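Local coordinates for Non-structural protein 5 (Modoc virus, PDB 2WA2), which binds S-adenosylmethionine through its methyltransferase domain and probably methylates the cap of the viral RNA at guanine N7 and ribose 2'-O positions, at residues V106-T116 against L132-V141; M144-C154 against W180-V191. The protein carries 4 engineered substitutions. All blocks are in the same frame, centred on the assembly; numbering follows the deposited sequence.

Contact 1: V106-T116 against L132-V141. With SAM (S-adenosylmethionine), chain C.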
loop_
_atom_site.group_PDB
_atom_site.type_symbol
_atom_site.label_atom_id
_atom_site.label_comp_id
_atom_site.label_asym_id
_atom_site.label_seq_id
_atom_site.Cartn_x
_atom_site.Cartn_y
_atom_site.Cartn_z
ATOM N N VAL A 106 9.881 -3.592 16.993
ATOM C CA VAL A 106 10.184 -4.624 15.996
ATOM C C VAL A 106 11.365 -5.491 16.412
ATOM O O VAL A 106 12.427 -4.966 16.758
ATOM C CB VAL A 106 10.488 -3.974 14.634
ATOM C CG1 VAL A 106 10.867 -5.021 13.594
ATOM C CG2 VAL A 106 9.252 -3.192 14.167
ATOM N N ARG A 107 11.162 -6.805 16.332
ATOM C CA ARG A 107 12.176 -7.801 16.674
ATOM C C ARG A 107 12.887 -8.390 15.463
ATOM O O ARG A 107 14.079 -8.663 15.523
ATOM C CB ARG A 107 11.575 -8.897 17.543
ATOM C CG ARG A 107 11.389 -8.424 18.991
ATOM C CD ARG A 107 10.883 -9.553 19.874
ATOM N NE ARG A 107 11.969 -10.244 20.583
ATOM C CZ ARG A 107 12.571 -11.361 20.160
ATOM N NH1 ARG A 107 12.215 -11.932 19.006
ATOM N NH2 ARG A 107 13.546 -11.906 20.890
ATOM N N GLU A 108 12.162 -8.575 14.368
ATOM C CA GLU A 108 12.763 -9.030 13.104
ATOM C C GLU A 108 11.903 -8.633 11.902
ATOM O O GLU A 108 10.693 -8.382 12.037
ATOM C CB GLU A 108 12.962 -10.552 13.117
ATOM C CG GLU A 108 11.670 -11.318 13.184
ATOM C CD GLU A 108 11.864 -12.818 13.208
ATOM O OE1 GLU A 108 13.016 -13.293 13.039
ATOM O OE2 GLU A 108 10.855 -13.527 13.407
ATOM N N VAL A 109 12.531 -8.557 10.733
ATOM C CA VAL A 109 11.804 -8.248 9.511
ATOM C C VAL A 109 12.114 -9.312 8.463
ATOM O O VAL A 109 13.269 -9.564 8.151
ATOM C CB VAL A 109 12.151 -6.843 8.977
ATOM C CG1 VAL A 109 11.315 -6.527 7.730
ATOM C CG2 VAL A 109 11.897 -5.792 10.028
ATOM N N LYS A 110 11.075 -9.963 7.985
ATOM C CA LYS A 110 11.172 -10.932 6.944
ATOM C C LYS A 110 10.546 -10.291 5.690
ATOM O O LYS A 110 9.313 -10.070 5.611
ATOM C CB LYS A 110 10.442 -12.198 7.377
ATOM C CG LYS A 110 11.037 -12.832 8.659
ATOM C CD LYS A 110 10.360 -14.174 8.896
ATOM C CE LYS A 110 10.885 -14.906 10.121
ATOM N NZ LYS A 110 10.093 -16.199 10.306
ATOM N N ALA A 111 11.418 -9.991 4.734
ATOM C CA ALA A 111 11.108 -9.214 3.532
ATOM C C ALA A 111 11.178 -10.090 2.261
ATOM O O ALA A 111 12.101 -10.899 2.099
ATOM C CB ALA A 111 12.083 -8.035 3.437
ATOM N N TYR A 112 10.184 -9.951 1.392
ATOM C CA TYR A 112 10.024 -10.827 0.224
ATOM C C TYR A 112 9.682 -10.025 -1.019
ATOM O O TYR A 112 8.837 -9.125 -0.967
ATOM C CB TYR A 112 8.920 -11.878 0.497
ATOM C CG TYR A 112 9.217 -12.735 1.695
ATOM C CD1 TYR A 112 9.990 -13.896 1.570
ATOM C CD2 TYR A 112 8.764 -12.368 2.973
ATOM C CE1 TYR A 112 10.287 -14.682 2.693
ATOM C CE2 TYR A 112 9.053 -13.161 4.111
ATOM C CZ TYR A 112 9.812 -14.298 3.953
ATOM O OH TYR A 112 10.111 -15.086 5.047
ATOM N N THR A 113 10.325 -10.348 -2.146
ATOM C CA THR A 113 9.972 -9.676 -3.389
ATOM C C THR A 113 10.339 -10.533 -4.605
ATOM O O THR A 113 11.170 -11.450 -4.505
ATOM C CB THR A 113 10.602 -8.251 -3.439
ATOM O OG1 THR A 113 9.831 -7.402 -4.305
ATOM C CG2 THR A 113 12.085 -8.286 -3.819
ATOM N N LEU A 114 9.685 -10.266 -5.726
ATOM C CA LEU A 114 9.918 -11.009 -6.959
ATOM C C LEU A 114 11.374 -10.869 -7.420
ATOM O O LEU A 114 12.059 -11.864 -7.600
ATOM C CB LEU A 114 9.010 -10.498 -8.054
ATOM C CG LEU A 114 7.685 -11.168 -8.356
ATOM C CD1 LEU A 114 7.230 -10.556 -9.663
ATOM C CD2 LEU A 114 7.809 -12.695 -8.499
ATOM N N GLY A 115 11.821 -9.627 -7.635
ATOM C CA GLY A 115 13.229 -9.344 -7.912
ATOM C C GLY A 115 13.677 -9.960 -9.228
ATOM O O GLY A 115 14.870 -10.098 -9.470
ATOM N N THR A 116 12.718 -10.345 -10.061
ATOM C CA THR A 116 13.024 -10.939 -11.361
ATOM C C THR A 116 13.253 -9.823 -12.373
ATOM O O THR A 116 13.202 -8.658 -12.006
ATOM C CB THR A 116 11.938 -11.899 -11.833
ATOM O OG1 THR A 116 10.675 -11.248 -11.802
ATOM C CG2 THR A 116 11.883 -13.163 -10.950
ATOM N N LEU A 132 18.449 -6.962 11.584
ATOM C CA LEU A 132 17.161 -7.540 11.917
ATOM C C LEU A 132 16.380 -8.012 10.672
ATOM O O LEU A 132 15.403 -8.755 10.799
ATOM C CB LEU A 132 16.341 -6.525 12.710
ATOM C CG LEU A 132 16.967 -6.031 14.027
ATOM C CD1 LEU A 132 16.017 -5.114 14.783
ATOM C CD2 LEU A 132 17.396 -7.206 14.901
ATOM N N ILE A 133 16.838 -7.611 9.486
ATOM C CA ILE A 133 16.130 -7.956 8.234
ATOM C C ILE A 133 16.737 -9.169 7.547
ATOM O O ILE A 133 17.972 -9.296 7.481
ATOM C CB ILE A 133 16.094 -6.774 7.213
ATOM C CG1 ILE A 133 15.650 -5.486 7.896
ATOM C CG2 ILE A 133 15.119 -7.087 6.041
ATOM C CD1 ILE A 133 16.160 -4.223 7.221
ATOM N N THR A 134 15.855 -10.053 7.079
ATOM C CA THR A 134 16.172 -11.091 6.111
ATOM C C THR A 134 15.443 -10.781 4.811
ATOM O O THR A 134 14.201 -10.821 4.762
ATOM C CB THR A 134 15.736 -12.486 6.595
ATOM O OG1 THR A 134 16.383 -12.767 7.837
ATOM C CG2 THR A 134 16.106 -13.546 5.558
ATOM N N PHE A 135 16.214 -10.458 3.770
ATOM C CA PHE A 135 15.638 -10.222 2.445
ATOM C C PHE A 135 15.643 -11.518 1.671
ATOM O O PHE A 135 16.666 -12.235 1.645
ATOM C CB PHE A 135 16.422 -9.171 1.673
ATOM C CG PHE A 135 16.185 -7.776 2.146
ATOM C CD1 PHE A 135 15.005 -7.122 1.839
ATOM C CD2 PHE A 135 17.164 -7.091 2.847
ATOM C CE1 PHE A 135 14.786 -5.793 2.272
ATOM C CE2 PHE A 135 16.962 -5.795 3.274
ATOM C CZ PHE A 135 15.761 -5.140 2.979
ATOM N N LYS A 136 14.499 -11.830 1.077
ATOM C CA LYS A 136 14.423 -12.916 0.131
ATOM C C LYS A 136 13.827 -12.484 -1.217
ATOM O O LYS A 136 12.634 -12.204 -1.318
ATOM C CB LYS A 136 13.698 -14.125 0.724
ATOM C CG LYS A 136 14.080 -15.437 -0.015
ATOM C CD LYS A 136 14.670 -16.500 0.941
ATOM C CE LYS A 136 13.571 -17.307 1.693
ATOM N NZ LYS A 136 12.556 -18.063 0.840
ATOM N N SER A 137 14.668 -12.423 -2.243
ATOM C CA SER A 137 14.197 -12.205 -3.606
ATOM C C SER A 137 13.801 -13.532 -4.244
ATOM O O SER A 137 13.952 -14.609 -3.634
ATOM C CB SER A 137 15.243 -11.471 -4.464
ATOM O OG SER A 137 15.575 -10.242 -3.843
ATOM N N LYS A 138 13.275 -13.448 -5.455
ATOM C CA LYS A 138 12.838 -14.597 -6.221
ATOM C C LYS A 138 11.758 -15.392 -5.492
ATOM O O LYS A 138 11.826 -16.626 -5.384
ATOM C CB LYS A 138 14.047 -15.491 -6.593
ATOM C CG LYS A 138 15.250 -14.697 -7.036
ATOM C CD LYS A 138 15.049 -14.070 -8.363
ATOM C CE LYS A 138 16.377 -13.417 -8.828
ATOM N NZ LYS A 138 16.100 -12.610 -10.044
ATOM N N VAL A 139 10.751 -14.663 -5.005
ATOM C CA VAL A 139 9.578 -15.242 -4.348
ATOM C C VAL A 139 8.343 -14.498 -4.847
ATOM O O VAL A 139 8.322 -13.240 -4.854
ATOM C CB VAL A 139 9.656 -15.110 -2.776
ATOM C CG1 VAL A 139 8.363 -15.537 -2.147
ATOM C CG2 VAL A 139 10.775 -15.977 -2.216
ATOM N N ASP A 140 7.356 -15.274 -5.275
ATOM C CA ASP A 140 6.039 -14.768 -5.644
ATOM C C ASP A 140 5.209 -14.849 -4.360
ATOM O O ASP A 140 4.799 -15.941 -3.928
ATOM C CB ASP A 140 5.419 -15.623 -6.740
ATOM C CG ASP A 140 4.027 -15.137 -7.162
ATOM O OD1 ASP A 140 3.443 -14.225 -6.490
ATOM O OD2 ASP A 140 3.527 -15.676 -8.169
ATOM N N VAL A 141 4.944 -13.695 -3.767
ATOM C CA VAL A 141 4.267 -13.683 -2.468
ATOM C C VAL A 141 2.821 -14.116 -2.573
ATOM O O VAL A 141 2.259 -14.559 -1.588
ATOM C CB VAL A 141 4.371 -12.323 -1.710
ATOM C CG1 VAL A 141 5.841 -11.894 -1.508
ATOM C CG2 VAL A 141 3.540 -11.270 -2.394
HETATM N N SAM C . 7.585 -0.615 -0.093
HETATM C CA SAM C . 8.580 -0.559 -1.215
HETATM C C SAM C . 9.795 0.281 -0.808
HETATM O O SAM C . 9.721 0.998 0.196
HETATM O OXT SAM C . 10.859 0.291 -1.455
HETATM C CB SAM C . 7.937 0.035 -2.467
HETATM C CG SAM C . 6.911 -0.880 -3.124
HETATM S SD SAM C . 7.798 -2.008 -4.212
HETATM C CE SAM C . 7.842 -0.970 -5.710
HETATM C "C5'" SAM C . 6.506 -3.149 -4.746
HETATM C "C4'" SAM C . 7.225 -4.433 -5.159
HETATM O "O4'" SAM C . 6.374 -5.550 -5.134
HETATM C "C3'" SAM C . 7.757 -4.348 -6.587
HETATM O "O3'" SAM C . 9.155 -4.222 -6.503
HETATM C "C2'" SAM C . 7.380 -5.665 -7.242
HETATM O "O2'" SAM C . 8.511 -6.238 -7.850
HETATM C "C1'" SAM C . 6.910 -6.491 -6.042
HETATM N N9 SAM C . 5.921 -7.504 -6.396
HETATM C C8 SAM C . 4.850 -7.348 -7.244
HETATM N N7 SAM C . 4.170 -8.498 -7.295
HETATM C C5 SAM C . 4.819 -9.384 -6.490
HETATM C C6 SAM C . 4.564 -10.719 -6.170
HETATM N N6 SAM C . 3.548 -11.383 -6.691
HETATM N N1 SAM C . 5.404 -11.355 -5.275
HETATM C C2 SAM C . 6.478 -10.705 -4.728
HETATM N N3 SAM C . 6.750 -9.386 -5.032
HETATM C C4 SAM C . 5.914 -8.762 -5.918
#

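Contact 2: M144-C154 against W180-V191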
loop_
_atom_site.group_PDB
_atom_site.type_symbol
_atom_site.label_atom_id
_atom_site.label_comp_id
_atom_site.label_asym_id
_atom_site.label_seq_id
_atom_site.Cartn_x
_atom_site.Cartn_y
_atom_site.Cartn_z
ATOM N N MET A 144 2.900 -17.738 -1.429
ATOM C CA MET A 144 3.614 -18.095 -0.210
ATOM C C MET A 144 2.623 -18.493 0.880
ATOM O O MET A 144 1.543 -17.905 1.044
ATOM C CB MET A 144 4.486 -16.921 0.237
ATOM C CG MET A 144 5.713 -17.208 1.153
ATOM S SD MET A 144 6.391 -15.626 1.785
ATOM C CE MET A 144 5.943 -14.658 0.421
ATOM N N GLU A 145 3.003 -19.523 1.609
ATOM C CA GLU A 145 2.298 -19.953 2.788
ATOM C C GLU A 145 2.423 -18.870 3.880
ATOM O O GLU A 145 3.543 -18.459 4.229
ATOM C CB GLU A 145 2.930 -21.285 3.237
ATOM C CG GLU A 145 2.501 -21.794 4.600
ATOM C CD GLU A 145 1.200 -22.555 4.555
ATOM O OE1 GLU A 145 0.859 -23.176 5.584
ATOM O OE2 GLU A 145 0.509 -22.530 3.514
ATOM N N PRO A 146 1.281 -18.386 4.416
ATOM C CA PRO A 146 1.405 -17.429 5.522
ATOM C C PRO A 146 2.097 -18.117 6.682
ATOM O O PRO A 146 1.981 -19.355 6.822
ATOM C CB PRO A 146 -0.059 -17.115 5.895
ATOM C CG PRO A 146 -0.836 -17.518 4.719
ATOM C CD PRO A 146 -0.127 -18.689 4.121
ATOM N N PHE A 147 2.833 -17.338 7.479
ATOM C CA PHE A 147 3.409 -17.841 8.709
ATOM C C PHE A 147 3.260 -16.801 9.791
ATOM O O PHE A 147 2.681 -15.730 9.543
ATOM C CB PHE A 147 4.883 -18.207 8.515
ATOM C CG PHE A 147 5.723 -17.081 8.007
ATOM C CD1 PHE A 147 6.083 -16.029 8.842
ATOM C CD2 PHE A 147 6.159 -17.070 6.690
ATOM C CE1 PHE A 147 6.848 -15.000 8.384
ATOM C CE2 PHE A 147 6.933 -16.027 6.222
ATOM C CZ PHE A 147 7.275 -14.990 7.067
ATOM N N GLN A 148 3.797 -17.114 10.979
ATOM C CA GLN A 148 3.708 -16.249 12.163
ATOM C C GLN A 148 4.276 -14.842 11.967
ATOM O O GLN A 148 5.451 -14.656 11.632
ATOM C CB GLN A 148 4.358 -16.927 13.385
ATOM C CG GLN A 148 3.819 -16.483 14.760
ATOM C CD GLN A 148 4.227 -15.059 15.146
ATOM O OE1 GLN A 148 5.410 -14.692 15.075
ATOM N NE2 GLN A 148 3.236 -14.245 15.551
ATOM N N ALA A 149 3.427 -13.847 12.196
ATOM C CA ALA A 149 3.837 -12.451 12.109
ATOM C C ALA A 149 2.911 -11.615 12.941
ATOM O O ALA A 149 1.700 -11.840 12.931
ATOM C CB ALA A 149 3.820 -11.928 10.634
ATOM N N ASP A 150 3.497 -10.628 13.612
ATOM C CA ASP A 150 2.758 -9.672 14.427
ATOM C C ASP A 150 2.321 -8.435 13.651
ATOM O O ASP A 150 1.388 -7.723 14.087
ATOM C CB ASP A 150 3.616 -9.274 15.603
ATOM C CG ASP A 150 4.082 -10.488 16.384
ATOM O OD1 ASP A 150 3.228 -11.071 17.064
ATOM O OD2 ASP A 150 5.263 -10.874 16.251
ATOM N N THR A 151 2.989 -8.184 12.510
ATOM C CA THR A 151 2.696 -7.039 11.651
ATOM C C THR A 151 2.818 -7.497 10.194
ATOM O O THR A 151 3.834 -8.065 9.805
ATOM C CB THR A 151 3.702 -5.895 11.842
ATOM O OG1 THR A 151 3.921 -5.634 13.237
ATOM C CG2 THR A 151 3.226 -4.651 11.139
ATOM N N VAL A 152 1.776 -7.251 9.405
ATOM C CA VAL A 152 1.814 -7.604 7.978
ATOM C C VAL A 152 1.838 -6.335 7.131
ATOM O O VAL A 152 0.880 -5.560 7.142
ATOM C CB VAL A 152 0.633 -8.490 7.611
ATOM C CG1 VAL A 152 0.584 -8.733 6.085
ATOM C CG2 VAL A 152 0.673 -9.772 8.423
ATOM N N LEU A 153 2.936 -6.129 6.411
ATOM C CA LEU A 153 3.097 -4.972 5.517
ATOM C C LEU A 153 3.037 -5.457 4.092
ATOM O O LEU A 153 3.599 -6.493 3.771
ATOM C CB LEU A 153 4.457 -4.268 5.729
ATOM C CG LEU A 153 4.743 -3.729 7.139
ATOM C CD1 LEU A 153 6.083 -2.990 7.150
ATOM C CD2 LEU A 153 3.599 -2.818 7.657
ATOM N N CYS A 154 2.396 -4.689 3.209
ATOM C CA CYS A 154 2.418 -5.076 1.800
ATOM C C CYS A 154 2.250 -3.839 0.950
ATOM O O CYS A 154 1.289 -3.093 1.134
ATOM C CB CYS A 154 1.290 -6.049 1.502
ATOM S SG CYS A 154 1.237 -6.676 -0.209
ATOM N N TRP A 180 -3.164 -14.050 5.317
ATOM C CA TRP A 180 -2.235 -13.664 6.374
ATOM C C TRP A 180 -2.960 -13.187 7.642
ATOM O O TRP A 180 -2.581 -13.563 8.754
ATOM C CB TRP A 180 -1.267 -12.601 5.875
ATOM C CG TRP A 180 -0.204 -13.187 4.940
ATOM C CD1 TRP A 180 -0.313 -13.456 3.596
ATOM C CD2 TRP A 180 1.118 -13.571 5.321
ATOM N NE1 TRP A 180 0.883 -13.992 3.119
ATOM C CE2 TRP A 180 1.776 -14.063 4.155
ATOM C CE3 TRP A 180 1.812 -13.553 6.536
ATOM C CZ2 TRP A 180 3.106 -14.513 4.176
ATOM C CZ3 TRP A 180 3.133 -14.008 6.557
ATOM C CH2 TRP A 180 3.757 -14.489 5.381
ATOM N N LEU A 181 -3.985 -12.361 7.463
ATOM C CA LEU A 181 -4.760 -11.819 8.575
ATOM C C LEU A 181 -5.568 -12.903 9.299
ATOM O O LEU A 181 -5.722 -12.853 10.521
ATOM C CB LEU A 181 -5.702 -10.706 8.069
ATOM C CG LEU A 181 -4.995 -9.490 7.453
ATOM C CD1 LEU A 181 -5.916 -8.279 7.224
ATOM C CD2 LEU A 181 -3.735 -9.056 8.194
ATOM N N GLU A 182 -6.102 -13.847 8.535
ATOM C CA GLU A 182 -6.806 -15.022 9.071
ATOM C C GLU A 182 -5.850 -15.866 9.905
ATOM O O GLU A 182 -6.203 -16.256 11.011
ATOM C CB GLU A 182 -7.390 -15.859 7.926
ATOM C CG GLU A 182 -8.397 -16.951 8.298
ATOM C CD GLU A 182 -9.204 -17.413 7.074
ATOM O OE1 GLU A 182 -9.085 -16.759 5.998
ATOM O OE2 GLU A 182 -9.959 -18.420 7.171
ATOM N N TYR A 183 -4.634 -16.094 9.391
ATOM C CA TYR A 183 -3.624 -16.890 10.088
ATOM C C TYR A 183 -3.110 -16.202 11.362
ATOM O O TYR A 183 -2.855 -16.867 12.371
ATOM C CB TYR A 183 -2.460 -17.224 9.141
ATOM C CG TYR A 183 -1.446 -18.221 9.679
ATOM C CD1 TYR A 183 -1.553 -19.587 9.387
ATOM C CD2 TYR A 183 -0.361 -17.800 10.463
ATOM C CE1 TYR A 183 -0.611 -20.514 9.879
ATOM C CE2 TYR A 183 0.579 -18.719 10.962
ATOM C CZ TYR A 183 0.440 -20.069 10.666
ATOM O OH TYR A 183 1.359 -20.979 11.166
ATOM N N ASN A 184 -2.976 -14.878 11.322
ATOM C CA ASN A 184 -2.399 -14.129 12.419
ATOM C C ASN A 184 -3.440 -13.258 13.105
ATOM O O ASN A 184 -3.401 -12.040 12.997
ATOM C CB ASN A 184 -1.234 -13.267 11.927
ATOM C CG ASN A 184 -0.066 -14.088 11.462
ATOM O OD1 ASN A 184 0.567 -14.775 12.258
ATOM N ND2 ASN A 184 0.238 -14.018 10.163
ATOM N N GLN A 185 -4.373 -13.910 13.800
ATOM C CA GLN A 185 -5.429 -13.240 14.563
ATOM C C GLN A 185 -4.909 -12.028 15.335
ATOM O O GLN A 185 -3.989 -12.143 16.150
ATOM C CB GLN A 185 -6.094 -14.239 15.520
ATOM C CG GLN A 185 -6.827 -15.375 14.799
ATOM C CD GLN A 185 -8.161 -15.688 15.444
ATOM O OE1 GLN A 185 -8.284 -16.633 16.241
ATOM N NE2 GLN A 185 -9.170 -14.873 15.131
ATOM N N GLY A 186 -5.452 -10.857 15.021
ATOM C CA GLY A 186 -5.112 -9.636 15.740
ATOM C C GLY A 186 -3.855 -8.898 15.338
ATOM O O GLY A 186 -3.490 -7.891 15.966
ATOM N N CYS A 187 -3.169 -9.375 14.300
ATOM C CA CYS A 187 -1.956 -8.716 13.867
ATOM C C CYS A 187 -2.277 -7.326 13.339
ATOM O O CYS A 187 -3.414 -7.060 12.912
ATOM C CB CYS A 187 -1.239 -9.533 12.779
ATOM S SG CYS A 187 -2.145 -9.643 11.239
ATOM N N GLY A 188 -1.276 -6.456 13.399
ATOM C CA GLY A 188 -1.302 -5.157 12.741
ATOM C C GLY A 188 -1.055 -5.331 11.246
ATOM O O GLY A 188 -0.510 -6.363 10.797
ATOM N N PHE A 189 -1.481 -4.341 10.464
ATOM C CA PHE A 189 -1.304 -4.455 9.008
ATOM C C PHE A 189 -1.320 -3.096 8.307
ATOM O O PHE A 189 -1.895 -2.101 8.803
ATOM C CB PHE A 189 -2.325 -5.450 8.393
ATOM C CG PHE A 189 -3.767 -5.133 8.721
ATOM C CD1 PHE A 189 -4.473 -4.143 8.003
ATOM C CD2 PHE A 189 -4.420 -5.801 9.760
ATOM C CE1 PHE A 189 -5.813 -3.860 8.334
ATOM C CE2 PHE A 189 -5.761 -5.513 10.076
ATOM C CZ PHE A 189 -6.438 -4.530 9.363
ATOM N N CYS A 190 -0.656 -3.033 7.156
ATOM C CA CYS A 190 -0.682 -1.822 6.355
ATOM C C CYS A 190 -0.452 -2.322 4.950
ATOM O O CYS A 190 0.624 -2.813 4.650
ATOM C CB CYS A 190 0.408 -0.839 6.793
ATOM S SG CYS A 190 0.573 0.588 5.772
ATOM N N VAL A 191 -1.488 -2.186 4.124
ATOM C CA VAL A 191 -1.568 -2.838 2.816
ATOM C C VAL A 191 -1.924 -1.786 1.745
ATOM O O VAL A 191 -2.968 -1.128 1.839
ATOM C CB VAL A 191 -2.636 -3.960 2.811
ATOM C CG1 VAL A 191 -2.708 -4.587 1.432
ATOM C CG2 VAL A 191 -2.296 -5.060 3.920
HETATM O O HOH W 1 0.747 -15.501 0.580
#

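Contact 1: V106-T116 against L132-V141
Ala111 and Phe135 meet across parallel strands 106-112 and 133-136, whose segment axes run 4.8 Å apart at 10°, joined by backbone bonds such as Thr134 N to Val109 O and Ala111 N to Thr134 O. The tight part lies on the face of Val109, Ala111, Ile133 and Phe135: Ala111 CB comes within 3.5 Å of Phe135 CD1, and Ile133 CG2 sits over the centre of that ring. Helix 95-101 packs on the same side. On the other face, Tyr112 CB presses on Val141 CG1 at 3.7 Å, while its CD1 lies 3.8 Å from Lys136 CB, with Val139 CG1 a little farther off; the bent Lys136 chain runs on into solvent. The solvent side continues at exposed Lys138, whose NZ bonds to Gly115 O at 2.9 Å from 45° above the carbonyl plane. Past the strands both segments curl round the adenine of S-adenosylmethionine. Leu114 CG lies over its six-membered ring, 3.8 Å from C6. Val141 N donates to ligand N1 (2.8 Å), and ligand N6 donates to Asp140 OD1 (2.9 Å), an oxygen also bonded to Thr142 OG1. A donor facing N1 and an acceptor facing N6 match adenine, whereas guanine would offer the reverse pattern.

Contact 2: M144-C154 against W180-V191
Val152 and Phe189 pair at the centre of a beta-alpha-beta crossover: strands 151-154 and 188-191 lie parallel, their segment axes 4.5 Å apart at 3°, and helix 163-183 connects them. Backbone bonds run from Gly188 N to Asp150 O, Val152 N to Gly188 O, Cys190 N to Val152 O and Cys154 N to Cys190 O. Near its end the helix sends Trp180 against the loop that precedes the first strand. Its CB starts 4.3 Å from Val152 CG2. With CG turned away from the carbonyl carbon (chi1 -74°), the indole reaches the loop: CD2 meets Pro146 CB at 3.8 Å, and NE1 donates to a water that donates to Met144 O. Pro146 CA stands over the six-membered ring, 3.6 Å from its centroid, a CH-pi contact close to the ring normal. CZ2 has Met144 SD at the ring edge, and CZ3 approaches Phe147 N to 3.5 Å. At the tip, Trp180 CH2 points into one face of Phe147, an edge-to-face pair with planes at 76°. About one helical turn on, Pro146 O lies over one face of the Tyr183 ring. Asn184, the first residue to leave the helix, binds the loop twice: ND2 donates to Phe147 O at 3.0 Å with that oxygen in the amide plane, whereas Ala149 N reaches OD1 at 3.0 Å from above the carbonyl plane.

Overall arrangement
Contacts 1 and 2 follow in series along the chain, the first closing at Val141 and the second opening at Met144, with centres 14 Å apart. Both belong to one seven-stranded mixed sheet of Rossmann-like methyltransferase type: contact 1 joins outermost strand 133-136 to 106-112, contact 2 joins 151-154 to 188-193, and strand 86-89 lies between the two pairs. They also touch directly, since Tyr112 OH packs 3.5 Å from Phe147 CZ and Val139 CG1 lies 3.6 Å from Met144 CE. Lys110 adds a cation-pi contact with Phe147. The loop of contact 2 thus backs the strand whose end, in contact 1, helps form the S-adenosylmethionine pocket.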